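Long-range contact in lipid-transfer protein (Thermomonospora curvata, PDB 6OK1), which is of unknown function but has the two-domain fold of the thiolase superfamily: residues A7-N21 with Q216-E230. Numbering follows the deposited sequence.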
ATOM      1  N   ALA A   7     -24.799  -1.548   4.315  1.00 28.90           N
ATOM      2  CA  ALA A   7     -24.458  -2.403   5.453  1.00 28.89           C
ATOM      3  C   ALA A   7     -23.638  -1.660   6.496  1.00 29.21           C
ATOM      4  O   ALA A   7     -23.694  -1.996   7.688  1.00 27.68           O
ATOM      5  CB  ALA A   7     -23.695  -3.633   4.969  1.00 29.63           C
ATOM      6  N   ALA A   8     -22.851  -0.676   6.071  1.00 26.94           N
ATOM      7  CA  ALA A   8     -21.967   0.053   6.961  1.00 25.52           C
ATOM      8  C   ALA A   8     -22.253   1.541   6.882  1.00 24.58           C
ATOM      9  O   ALA A   8     -22.861   2.039   5.928  1.00 28.89           O
ATOM     10  CB  ALA A   8     -20.489  -0.184   6.592  1.00 25.60           C
ATOM     11  N   ALA A   9     -21.773   2.262   7.888  1.00 25.55           N
ATOM     12  CA  ALA A   9     -22.009   3.684   7.932  1.00 23.29           C
ATOM     13  C   ALA A   9     -20.837   4.410   8.588  1.00 26.47           C
ATOM     14  O   ALA A   9     -20.152   3.852   9.445  1.00 25.88           O
ATOM     15  CB  ALA A   9     -23.297   3.974   8.716  1.00 28.91           C
ATOM     16  N   ILE A  10     -20.669   5.682   8.236  1.00 28.33           N
ATOM     17  CA  ILE A  10     -19.719   6.554   8.921  1.00 24.68           C
ATOM     18  C   ILE A  10     -20.407   7.184  10.121  1.00 32.76           C
ATOM     19  O   ILE A  10     -21.398   7.916   9.990  1.00 29.41           O
ATOM     20  CB  ILE A  10     -19.152   7.634   7.991  1.00 26.66           C
ATOM     21  CG1 ILE A  10     -18.395   6.990   6.820  1.00 24.15           C
ATOM     22  CG2 ILE A  10     -18.223   8.559   8.794  1.00 27.80           C
ATOM     23  CD1 ILE A  10     -17.887   7.970   5.795  1.00 25.44           C
ATOM     24  N   ALA A  11     -19.860   6.905  11.291  1.00 26.85           N
ATOM     25  CA  ALA A  11     -20.411   7.355  12.549  1.00 27.50           C
ATOM     26  C   ALA A  11     -19.572   8.418  13.217  1.00 29.33           C
ATOM     27  O   ALA A  11     -20.070   9.096  14.118  1.00 28.82           O
ATOM     28  CB  ALA A  11     -20.554   6.172  13.511  1.00 26.61           C
ATOM     29  N   GLY A  12     -18.312   8.564  12.807  1.00 28.12           N
ATOM     30  CA  GLY A  12     -17.427   9.532  13.411  1.00 25.10           C
ATOM     31  C   GLY A  12     -16.513  10.156  12.386  1.00 26.04           C
ATOM     32  O   GLY A  12     -16.052   9.482  11.457  1.00 26.89           O
ATOM     33  N   ILE A  13     -16.268  11.454  12.567  1.00 24.46           N
ATOM     34  CA  ILE A  13     -15.286  12.218  11.814  1.00 25.11           C
ATOM     35  C   ILE A  13     -14.406  12.978  12.799  1.00 30.85           C
ATOM     36  O   ILE A  13     -14.851  13.433  13.859  1.00 27.57           O
ATOM     37  CB  ILE A  13     -15.939  13.183  10.794  1.00 29.21           C
ATOM     38  CG1 ILE A  13     -16.782  14.248  11.512  1.00 30.30           C
ATOM     39  CG2 ILE A  13     -16.782  12.379   9.797  1.00 29.72           C
ATOM     40  CD1 ILE A  13     -17.432  15.245  10.575  1.00 30.08           C
ATOM     41  N   GLY A  14     -13.139  13.120  12.435  1.00 26.93           N
ATOM     42  CA  GLY A  14     -12.196  13.817  13.281  1.00 23.85           C
ATOM     43  C   GLY A  14     -11.086  14.402  12.452  1.00 26.08           C
ATOM     44  O   GLY A  14     -10.621  13.785  11.488  1.00 27.44           O
ATOM     45  N   ALA A  15     -10.647  15.595  12.819  1.00 23.92           N
ATOM     46  CA  ALA A  15      -9.608  16.278  12.062  1.00 24.61           C
ATOM     47  C   ALA A  15      -8.766  17.125  12.999  1.00 28.77           C
ATOM     48  O   ALA A  15      -9.231  17.558  14.060  1.00 31.07           O
ATOM     49  CB  ALA A  15     -10.218  17.165  10.971  1.00 29.19           C
ATOM     50  N   THR A  16      -7.508  17.319  12.614  1.00 25.56           N
ATOM     51  CA  THR A  16      -6.694  18.373  13.184  1.00 27.43           C
ATOM     52  C   THR A  16      -7.112  19.671  12.528  1.00 28.33           C
ATOM     53  O   THR A  16      -7.899  19.681  11.576  1.00 26.95           O
ATOM     54  CB  THR A  16      -5.196  18.133  12.945  1.00 25.90           C
ATOM     55  OG1 THR A  16      -4.892  18.269  11.548  1.00 24.45           O
ATOM     56  CG2 THR A  16      -4.802  16.752  13.416  1.00 26.18           C
ATOM     57  N   GLU A  17      -6.552  20.775  13.009  1.00 24.33           N
ATOM     58  CA  GLU A  17      -6.589  21.984  12.214  1.00 30.33           C
ATOM     59  C   GLU A  17      -5.808  21.743  10.931  1.00 27.49           C
ATOM     60  O   GLU A  17      -4.840  20.974  10.908  1.00 26.20           O
ATOM     61  CB  GLU A  17      -6.016  23.176  13.000  1.00 26.18           C
ATOM     62  CG  GLU A  17      -4.511  23.366  12.894  1.00 26.05           C
ATOM     63  CD  GLU A  17      -3.701  22.305  13.640  1.00 28.70           C
ATOM     64  OE1 GLU A  17      -4.296  21.553  14.445  1.00 26.95           O
ATOM     65  OE2 GLU A  17      -2.463  22.247  13.420  1.00 26.86           O
ATOM     66  N   PHE A  18      -6.295  22.326   9.841  1.00 24.79           N
ATOM     67  CA  PHE A  18      -5.594  22.343   8.571  1.00 25.63           C
ATOM     68  C   PHE A  18      -4.798  23.637   8.487  1.00 26.12           C
ATOM     69  O   PHE A  18      -5.366  24.725   8.646  1.00 29.30           O
ATOM     70  CB  PHE A  18      -6.589  22.241   7.408  1.00 26.76           C
ATOM     71  CG  PHE A  18      -7.525  21.070   7.516  1.00 23.82           C
ATOM     72  CD1 PHE A  18      -7.074  19.871   8.036  1.00 23.36           C
ATOM     73  CD2 PHE A  18      -8.850  21.160   7.101  1.00 25.97           C
ATOM     74  CE1 PHE A  18      -7.925  18.769   8.131  1.00 26.90           C
ATOM     75  CE2 PHE A  18      -9.699  20.051   7.167  1.00 26.23           C
ATOM     76  CZ  PHE A  18      -9.228  18.859   7.693  1.00 25.28           C
ATOM     77  N   SER A  19      -3.496  23.534   8.243  1.00 23.63           N
ATOM     78  CA  SER A  19      -2.660  24.731   8.309  1.00 23.90           C
ATOM     79  C   SER A  19      -1.559  24.649   7.263  1.00 26.31           C
ATOM     80  O   SER A  19      -1.563  23.778   6.385  1.00 25.13           O
ATOM     81  CB  SER A  19      -2.071  24.890   9.717  1.00 31.31           C
ATOM     82  OG  SER A  19      -0.999  23.988   9.905  1.00 27.63           O
ATOM     83  N   LYS A  20      -0.627  25.598   7.337  1.00 23.97           N
ATOM     84  CA  LYS A  20       0.587  25.573   6.543  1.00 24.44           C
ATOM     85  C   LYS A  20       1.811  25.259   7.392  1.00 21.70           C
ATOM     86  O   LYS A  20       2.934  25.292   6.877  1.00 26.11           O
ATOM     87  CB  LYS A  20       0.787  26.919   5.833  1.00 26.70           C
ATOM     88  CG  LYS A  20      -0.443  27.386   5.075  1.00 32.92           C
ATOM     89  CD  LYS A  20      -0.812  26.407   3.965  1.00 34.24           C
ATOM     90  CE  LYS A  20      -2.032  26.908   3.181  1.00 35.05           C
ATOM     91  NZ  LYS A  20      -2.543  25.919   2.191  1.00 36.43           N
ATOM     92  N   ASN A  21       1.616  24.970   8.668  1.00 23.94           N
ATOM     93  CA  ASN A  21       2.693  24.523   9.538  1.00 24.54           C
ATOM     94  C   ASN A  21       2.117  23.937  10.812  1.00 25.15           C
ATOM     95  O   ASN A  21       1.728  24.663  11.736  1.00 28.47           O
ATOM     96  CB  ASN A  21       3.651  25.671   9.875  1.00 29.02           C
ATOM     97  CG  ASN A  21       4.698  25.261  10.930  1.00 30.92           C
ATOM     98  OD1 ASN A  21       5.139  24.117  10.961  1.00 45.00           O
ATOM     99  ND2 ASN A  21       5.067  26.193  11.800  1.00 47.22           N
ATOM    100  N   GLN A 216      -3.349  24.717  -2.939  1.00 24.07           N
ATOM    101  CA  GLN A 216      -2.076  24.763  -2.228  1.00 24.09           C
ATOM    102  C   GLN A 216      -1.937  23.512  -1.368  1.00 24.36           C
ATOM    103  O   GLN A 216      -2.913  22.815  -1.076  1.00 27.58           O
ATOM    104  CB  GLN A 216      -1.995  25.997  -1.325  1.00 29.50           C
ATOM    105  CG  GLN A 216      -2.090  27.369  -2.015  1.00 35.58           C
ATOM    106  CD  GLN A 216      -1.804  28.523  -1.041  1.00 98.04           C
ATOM    107  OE1 GLN A 216      -1.416  28.300   0.101  1.00 49.09           O
ATOM    108  NE2 GLN A 216      -1.999  29.752  -1.495  1.00 42.40           N
ATOM    109  N   GLU A 217      -0.710  23.238  -0.949  1.00 23.29           N
ATOM    110  CA  GLU A 217      -0.491  22.117  -0.055  1.00 21.98           C
ATOM    111  C   GLU A 217      -0.850  22.481   1.389  1.00 23.99           C
ATOM    112  O   GLU A 217      -0.907  23.655   1.779  1.00 25.32           O
ATOM    113  CB  GLU A 217       0.958  21.667  -0.133  1.00 21.92           C
ATOM    114  CG  GLU A 217       1.396  21.361  -1.569  1.00 31.26           C
ATOM    115  CD  GLU A 217       2.757  20.761  -1.661  1.00 50.32           C
ATOM    116  OE1 GLU A 217       3.724  21.434  -1.242  1.00 56.13           O
ATOM    117  OE2 GLU A 217       2.851  19.613  -2.153  1.00 81.67           O
ATOM    118  N   SER A 218      -1.072  21.433   2.192  1.00 21.03           N
ATOM    119  CA  SER A 218      -1.570  21.565   3.546  1.00 23.55           C
ATOM    120  C   SER A 218      -0.810  20.654   4.499  1.00 24.26           C
ATOM    121  O   SER A 218      -0.270  19.615   4.106  1.00 22.70           O
ATOM    122  CB  SER A 218      -3.050  21.198   3.643  1.00 23.77           C
ATOM    123  OG  SER A 218      -3.867  21.978   2.784  1.00 25.89           O
ATOM    124  N   ASP A 219      -0.802  21.059   5.771  1.00 20.82           N
ATOM    125  CA  ASP A 219      -0.459  20.205   6.892  1.00 22.43           C
ATOM    126  C   ASP A 219      -1.753  19.872   7.626  1.00 23.76           C
ATOM    127  O   ASP A 219      -2.584  20.757   7.866  1.00 23.75           O
ATOM    128  CB  ASP A 219       0.473  20.895   7.889  1.00 23.73           C
ATOM    129  CG  ASP A 219       1.891  21.118   7.380  1.00 22.73           C
ATOM    130  OD1 ASP A 219       2.248  20.793   6.224  1.00 22.11           O
ATOM    131  OD2 ASP A 219       2.682  21.628   8.212  1.00 24.75           O
ATOM    132  N   GLY A 220      -1.926  18.612   7.985  1.00 22.63           N
ATOM    133  CA  GLY A 220      -3.089  18.234   8.758  1.00 20.67           C
ATOM    134  C   GLY A 220      -3.412  16.756   8.643  1.00 22.68           C
ATOM    135  O   GLY A 220      -2.780  16.010   7.891  1.00 22.47           O
ATOM    136  N   GLY A 221      -4.411  16.359   9.420  1.00 22.65           N
ATOM    137  CA  GLY A 221      -4.871  14.968   9.446  1.00 20.98           C
ATOM    138  C   GLY A 221      -6.382  14.884   9.488  1.00 21.35           C
ATOM    139  O   GLY A 221      -7.061  15.759  10.029  1.00 23.41           O
ATOM    140  N   GLN A 222      -6.910  13.813   8.876  1.00 21.39           N
ATOM    141  CA  GLN A 222      -8.344  13.555   8.790  1.00 20.81           C
ATOM    142  C   GLN A 222      -8.592  12.077   9.042  1.00 24.36           C
ATOM    143  O   GLN A 222      -7.890  11.224   8.485  1.00 22.68           O
ATOM    144  CB  GLN A 222      -8.900  13.939   7.417  1.00 21.85           C
ATOM    145  CG  GLN A 222     -10.359  13.626   7.208  1.00 19.42           C
ATOM    146  CD  GLN A 222     -11.275  14.616   7.911  1.00 20.67           C
ATOM    147  OE1 GLN A 222     -11.288  15.807   7.585  1.00 24.09           O
ATOM    148  NE2 GLN A 222     -12.077  14.115   8.842  1.00 25.06           N
ATOM    149  N   ALA A 223      -9.622  11.772   9.845  1.00 21.78           N
ATOM    150  CA  ALA A 223      -9.979  10.388  10.139  1.00 23.50           C
ATOM    151  C   ALA A 223     -11.488  10.221  10.095  1.00 23.83           C
ATOM    152  O   ALA A 223     -12.240  11.184  10.217  1.00 23.06           O
ATOM    153  CB  ALA A 223      -9.453   9.933  11.510  1.00 25.51           C
ATOM    154  N   LEU A 224     -11.913   8.981   9.847  1.00 21.82           N
ATOM    155  CA  LEU A 224     -13.316   8.613   9.657  1.00 25.75           C
ATOM    156  C   LEU A 224     -13.527   7.255  10.311  1.00 24.38           C
ATOM    157  O   LEU A 224     -12.727   6.350  10.079  1.00 23.63           O
ATOM    158  CB  LEU A 224     -13.673   8.506   8.168  1.00 23.38           C
ATOM    159  CG  LEU A 224     -13.262   9.660   7.250  1.00 27.46           C
ATOM    160  CD1 LEU A 224     -13.260   9.229   5.813  1.00 24.78           C
ATOM    161  CD2 LEU A 224     -14.191  10.856   7.411  1.00 25.80           C
ATOM    162  N   VAL A 225     -14.612   7.100  11.088  1.00 22.81           N
ATOM    163  CA  VAL A 225     -14.942   5.849  11.777  1.00 24.67           C
ATOM    164  C   VAL A 225     -16.107   5.174  11.061  1.00 23.84           C
ATOM    165  O   VAL A 225     -17.179   5.767  10.904  1.00 26.00           O
ATOM    166  CB  VAL A 225     -15.303   6.099  13.252  1.00 27.55           C
ATOM    167  CG1 VAL A 225     -15.793   4.817  13.904  1.00 28.63           C
ATOM    168  CG2 VAL A 225     -14.090   6.610  13.991  1.00 26.14           C
ATOM    169  N   VAL A 226     -15.910   3.918  10.668  1.00 23.83           N
ATOM    170  CA  VAL A 226     -16.916   3.148   9.941  1.00 23.09           C
ATOM    171  C   VAL A 226     -17.330   1.979  10.823  1.00 26.85           C
ATOM    172  O   VAL A 226     -16.474   1.279  11.374  1.00 25.95           O
ATOM    173  CB  VAL A 226     -16.357   2.663   8.586  1.00 24.34           C
ATOM    174  CG1 VAL A 226     -17.370   1.764   7.824  1.00 26.94           C
ATOM    175  CG2 VAL A 226     -15.978   3.871   7.707  1.00 25.78           C
ATOM    176  N   VAL A 227     -18.644   1.770  10.959  1.00 24.32           N
ATOM    177  CA  VAL A 227     -19.194   0.654  11.720  1.00 24.55           C
ATOM    178  C   VAL A 227     -20.371   0.080  10.942  1.00 29.65           C
ATOM    179  O   VAL A 227     -20.775   0.614   9.905  1.00 29.53           O
ATOM    180  CB  VAL A 227     -19.650   1.091  13.134  1.00 24.50           C
ATOM    181  CG1 VAL A 227     -18.479   1.535  13.948  1.00 26.65           C
ATOM    182  CG2 VAL A 227     -20.655   2.203  13.026  1.00 30.22           C
ATOM    183  N   SER A 228     -20.971  -0.997  11.467  1.00 27.91           N
ATOM    184  CA  SER A 228     -22.196  -1.459  10.840  1.00 27.05           C
ATOM    185  C   SER A 228     -23.286  -0.403  10.997  1.00 27.48           C
ATOM    186  O   SER A 228     -23.296   0.390  11.945  1.00 32.69           O
ATOM    187  CB  SER A 228     -22.661  -2.785  11.450  1.00 31.00           C
ATOM    188  OG  SER A 228     -23.142  -2.567  12.762  1.00 30.76           O
ATOM    189  N   THR A 229     -24.230  -0.401  10.059  1.00 32.30           N
ATOM    190  CA  THR A 229     -25.345   0.524  10.174  1.00 28.69           C
ATOM    191  C   THR A 229     -26.133   0.278  11.465  1.00 34.17           C
ATOM    192  O   THR A 229     -26.546   1.235  12.130  1.00 31.08           O
ATOM    193  CB  THR A 229     -26.228   0.419   8.924  1.00 34.74           C
ATOM    194  OG1 THR A 229     -25.479   0.885   7.782  1.00 32.24           O
ATOM    195  CG2 THR A 229     -27.467   1.266   9.057  1.00 33.61           C
ATOM    196  N   GLU A 230     -26.304  -0.990  11.861  1.00 34.91           N
ATOM    197  CA  GLU A 230     -26.993  -1.304  13.119  1.00 31.89           C
ATOM    198  C   GLU A 230     -26.265  -0.678  14.303  1.00 41.24           C
ATOM    199  O   GLU A 230     -26.887  -0.043  15.167  1.00 35.77           O
ATOM    200  CB  GLU A 230     -27.126  -2.824  13.306  1.00 31.63           C
ATOM    201  CG  GLU A 230     -28.045  -3.526  12.321  1.00136.50           C
ATOM    202  CD  GLU A 230     -27.463  -3.622  10.927  1.00168.90           C
ATOM    203  OE1 GLU A 230     -26.249  -3.383  10.761  1.00134.54           O
ATOM    204  OE2 GLU A 230     -28.227  -3.940   9.995  1.00 84.14           O
TER
HETATM  205  O   HOH W   1     -24.761  -4.249   8.535  1.00 42.92           O
HETATM  206  O   HOH W   2      -3.775  24.126   4.500  1.00 30.34           O
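Ala9 and Val227 exchange two backbone hydrogen bonds, Ala9 N to Val227 O at 2.8 Å and Val227 N to Ala9 O at 3.0 Å, in the tight half of an antiparallel ladder between strands 8-15 and 219-228. Val225 is matched by two residues, Ala11 and Gly12, in a classic beta bulge: Ala11 N donates to Val225 O, and Val225 N to Gly12 O. On one face Ile10 CG1 meets Val226 CG2 at 4.0 Å, and Ile13 CG2 lies against Leu224 CD2; the methyl of Ala11, in the bulge, touches Val227 CG2. Gln222, bent at its second torsion (chi2 77°), sends NE2 to Ala223 O, which Gly14 N reaches from the opposite face of the carbonyl plane. The Phe18 ring offers its edge, CE1 to Gly221 O and CZ to Gln222 OE1.

After Thr16, whose OG1 accepts from Gly221 N at 2.9 Å and donates to Glu17 O, the register slips by one residue, and Ser19 and Asp219 form a lone but doubly bonded antiparallel pair. Looser is the exposed side, where Lys20 NZ binds Glu217 O at 2.8 Å and Gln216 OE1 only weakly; a water joins it to Ser19 O and Ser218 OG, the latter also bonded to Tyr344 N.

Strands 104-112 and 240-248 flank the pair; helix 348-359 packs on Ile10, Gln222 and Leu224, helix 26-40 on Ala223 and Val225, in a layered thiolase-like fold.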